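Local coordinates for protein UDP-N-Acetylenolpyruvylglucosamine Reductase (Thermus caldophilus, PDB 2GQT) that probably reduces UDP-N-acetylenolpyruvylglucosamine to UDP-N-acetylmuramate with NADPH and bound FAD, a step of peptidoglycan synthesis in cell wall formation, at residues 198-203 with 232-237. Residues are numbered along the deposited sequence; the frame is centred on the assembly and turned at random.
Sequences GCAFKN and HGNFIV. With FAD (flavin-adenine dinucleotide), chain C.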
loop_
_atom_site.group_PDB
_atom_site.type_symbol
_atom_site.label_atom_id
_atom_site.label_comp_id
_atom_site.label_asym_id
_atom_site.label_seq_id
_atom_site.Cartn_x
_atom_site.Cartn_y
_atom_site.Cartn_z
ATOM N N GLY A 198 -1.770 8.533 0.440
ATOM C CA GLY A 198 -1.001 8.647 1.675
ATOM C C GLY A 198 0.085 9.683 1.522
ATOM O O GLY A 198 0.037 10.501 0.602
ATOM N N CYS A 199 1.070 9.643 2.414
ATOM C CA CYS A 199 2.185 10.584 2.375
ATOM C C CYS A 199 2.823 10.616 0.981
ATOM O O CYS A 199 3.306 9.591 0.486
ATOM C CB CYS A 199 3.218 10.236 3.451
ATOM S SG CYS A 199 2.681 10.560 5.162
ATOM N N ALA A 200 2.779 11.788 0.341
ATOM C CA ALA A 200 3.382 11.998 -0.980
ATOM C C ALA A 200 4.888 11.830 -0.950
ATOM O O ALA A 200 5.464 11.172 -1.822
ATOM C CB ALA A 200 3.028 13.390 -1.511
ATOM N N PHE A 201 5.512 12.432 0.058
ATOM C CA PHE A 201 6.961 12.540 0.132
ATOM C C PHE A 201 7.551 11.758 1.295
ATOM O O PHE A 201 6.881 11.532 2.306
ATOM C CB PHE A 201 7.384 14.015 0.225
ATOM C CG PHE A 201 7.030 14.818 -0.996
ATOM C CD1 PHE A 201 5.918 15.653 -1.004
ATOM C CD2 PHE A 201 7.802 14.726 -2.145
ATOM C CE1 PHE A 201 5.584 16.380 -2.146
ATOM C CE2 PHE A 201 7.471 15.448 -3.292
ATOM C CZ PHE A 201 6.366 16.280 -3.286
ATOM N N LYS A 202 8.806 11.352 1.113
ATOM C CA LYS A 202 9.643 10.805 2.180
ATOM C C LYS A 202 10.141 11.934 3.080
ATOM O O LYS A 202 10.222 13.083 2.653
ATOM C CB LYS A 202 10.872 10.118 1.581
ATOM C CG LYS A 202 10.589 8.866 0.776
ATOM C CD LYS A 202 11.884 8.281 0.225
ATOM C CE LYS A 202 11.684 6.878 -0.329
ATOM N NZ LYS A 202 10.892 6.883 -1.581
ATOM N N ASN A 203 10.519 11.594 4.308
ATOM C CA ASN A 203 11.159 12.556 5.202
ATOM C C ASN A 203 12.684 12.560 5.048
ATOM O O ASN A 203 13.311 11.493 5.056
ATOM C CB ASN A 203 10.775 12.272 6.658
ATOM C CG ASN A 203 9.288 12.432 6.921
ATOM O OD1 ASN A 203 8.605 13.227 6.275
ATOM N ND2 ASN A 203 8.780 11.680 7.887
ATOM N N HIS A 232 -2.977 18.725 5.953
ATOM C CA HIS A 232 -1.678 18.087 6.156
ATOM C C HIS A 232 -0.810 18.285 4.923
ATOM O O HIS A 232 -1.192 17.878 3.826
ATOM C CB HIS A 232 -1.873 16.588 6.416
ATOM C CG HIS A 232 -0.671 15.905 6.989
ATOM N ND1 HIS A 232 0.549 15.856 6.344
ATOM C CD2 HIS A 232 -0.515 15.211 8.141
ATOM C CE1 HIS A 232 1.403 15.165 7.078
ATOM N NE2 HIS A 232 0.782 14.766 8.176
ATOM N N GLY A 233 0.360 18.890 5.117
ATOM C CA GLY A 233 1.236 19.270 4.014
ATOM C C GLY A 233 1.760 18.138 3.155
ATOM O O GLY A 233 2.058 18.345 1.976
ATOM N N ASN A 234 1.856 16.944 3.735
ATOM C CA ASN A 234 2.385 15.784 3.011
ATOM C C ASN A 234 1.308 14.957 2.304
ATOM O O ASN A 234 1.533 13.804 1.932
ATOM C CB ASN A 234 3.236 14.895 3.928
ATOM C CG ASN A 234 4.296 14.106 3.157
ATOM O OD1 ASN A 234 4.591 14.402 1.997
ATOM N ND2 ASN A 234 4.865 13.091 3.801
ATOM N N PHE A 235 0.130 15.544 2.112
ATOM C CA PHE A 235 -0.929 14.889 1.358
ATOM C C PHE A 235 -1.336 15.727 0.156
ATOM O O PHE A 235 -1.624 16.923 0.280
ATOM C CB PHE A 235 -2.133 14.588 2.248
ATOM C CG PHE A 235 -1.896 13.466 3.217
ATOM C CD1 PHE A 235 -1.179 13.680 4.391
ATOM C CD2 PHE A 235 -2.382 12.191 2.958
ATOM C CE1 PHE A 235 -0.947 12.645 5.287
ATOM C CE2 PHE A 235 -2.160 11.146 3.859
ATOM C CZ PHE A 235 -1.439 11.378 5.025
ATOM N N ILE A 236 -1.305 15.102 -1.015
ATOM C CA ILE A 236 -1.897 15.686 -2.204
ATOM C C ILE A 236 -3.235 15.015 -2.416
ATOM O O ILE A 236 -3.350 13.775 -2.447
ATOM C CB ILE A 236 -0.991 15.559 -3.443
ATOM C CG1 ILE A 236 0.241 16.450 -3.254
ATOM C CG2 ILE A 236 -1.762 15.918 -4.727
ATOM C CD1 ILE A 236 1.394 16.170 -4.212
ATOM N N VAL A 237 -4.262 15.834 -2.542
ATOM C CA VAL A 237 -5.602 15.316 -2.668
ATOM C C VAL A 237 -6.208 15.598 -4.047
ATOM O O VAL A 237 -5.847 16.569 -4.737
ATOM C CB VAL A 237 -6.496 15.814 -1.503
ATOM C CG1 VAL A 237 -5.931 15.349 -0.150
ATOM C CG2 VAL A 237 -6.624 17.329 -1.534
HETATM P PA FAD C . -0.335 -0.860 -4.019
HETATM O O1A FAD C . -0.366 0.605 -3.886
HETATM O O2A FAD C . -1.380 -1.560 -4.799
HETATM O O5B FAD C . 1.069 -1.344 -4.580
HETATM C C5B FAD C . 2.273 -0.833 -3.996
HETATM C C4B FAD C . 3.452 -1.676 -4.428
HETATM O O4B FAD C . 3.290 -3.004 -3.890
HETATM C C3B FAD C . 3.590 -1.841 -5.949
HETATM O O3B FAD C . 4.980 -1.968 -6.248
HETATM C C2B FAD C . 2.871 -3.161 -6.197
HETATM O O2B FAD C . 3.324 -3.805 -7.388
HETATM C C1B FAD C . 3.308 -3.955 -4.984
HETATM N N9A FAD C . 2.430 -5.084 -4.613
HETATM C C8A FAD C . 1.131 -5.019 -4.280
HETATM N N7A FAD C . 0.697 -6.246 -3.984
HETATM C C5A FAD C . 1.728 -7.090 -4.099
HETATM C C6A FAD C . 1.899 -8.471 -3.946
HETATM N N6A FAD C . 0.909 -9.288 -3.563
HETATM N N1A FAD C . 3.122 -8.994 -4.168
HETATM C C2A FAD C . 4.148 -8.221 -4.552
HETATM N N3A FAD C . 4.037 -6.908 -4.727
HETATM C C4A FAD C . 2.833 -6.345 -4.509
HETATM N N1 FAD C . 2.175 3.519 4.279
HETATM C C2 FAD C . 2.903 3.275 5.424
HETATM O O2 FAD C . 3.944 2.638 5.358
HETATM N N3 FAD C . 2.466 3.778 6.647
HETATM C C4 FAD C . 1.288 4.507 6.757
HETATM O O4 FAD C . 0.927 4.928 7.861
HETATM C C4X FAD C . 0.554 4.740 5.596
HETATM N N5 FAD C . -0.627 5.476 5.658
HETATM C C5X FAD C . -1.391 5.648 4.496
HETATM C C6 FAD C . -2.607 6.327 4.582
HETATM C C7 FAD C . -3.400 6.506 3.452
HETATM C C7M FAD C . -4.738 7.245 3.574
HETATM C C8 FAD C . -2.960 6.003 2.223
HETATM C C8M FAD C . -3.817 6.196 0.965
HETATM C C9 FAD C . -1.742 5.333 2.138
HETATM C C9A FAD C . -0.945 5.147 3.267
HETATM N N10 FAD C . 0.285 4.472 3.195
HETATM C C10 FAD C . 1.004 4.247 4.367
HETATM C "C1'" FAD C . 0.858 4.009 1.904
HETATM C "C2'" FAD C . 0.328 2.627 1.488
HETATM O "O2'" FAD C . -0.897 2.317 2.182
HETATM C "C3'" FAD C . 1.334 1.508 1.764
HETATM O "O3'" FAD C . 2.527 1.731 1.000
HETATM C "C4'" FAD C . 0.745 0.125 1.457
HETATM O "O4'" FAD C . 1.638 -0.883 1.937
HETATM C "C5'" FAD C . 0.479 -0.109 -0.028
HETATM O "O5'" FAD C . -0.247 -1.335 -0.129
HETATM P P FAD C . -1.275 -1.543 -1.333
HETATM O O1P FAD C . -1.817 -2.907 -1.186
HETATM O O2P FAD C . -2.204 -0.400 -1.463
HETATM O O3P FAD C . -0.231 -1.552 -2.553
#
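Ala200 N donates a nearly straight hydrogen bond of 2.9 Å to Asn234 O, the single backbone bond between the irregular segment 198-203 and the type I turn His232-Phe235, which leads into strand 236-238. Beside it Cys199 CA makes a CA-H...O contact with the same oxygen. The Asn234 amide then grips both polar backbone atoms of Phe201: OD1 accepts from Phe201 N (2.9 Å), and ND2 donates almost straight to Phe201 O (3.0 Å), which lies in the amide plane. The extended chi1 of -153° carries the amide across to Phe201, and a carboxamide, with acceptor and donor on one flat group, suits pairing with the N and O of one residue. Cutting the side chain back to an alanine is likely to leave Phe201 N and O without these mates and open a gap beside Cys199 CB, which packs on ND2 at 3.3 Å. Both segments belong to the C-terminal domain of the MurB fold, and segment 198-203 carries Cys199, the probable proton donor, with SG 6.1 Å from FAD N5. Gly198 suits its place because a side chain would run into the isoalloxazine at FAD C9. Cys199 N lies over one face of the Phe235 ring, while Cys199 SG sits obliquely, 4.8 Å from the ring centroid. The small Ala200 CB lies against Ile236 CD1, on the strand, and the Phe201 ring, nearly coplanar with the Asn234 amide, reaches apolar residues of helices 209-215 and 244-257.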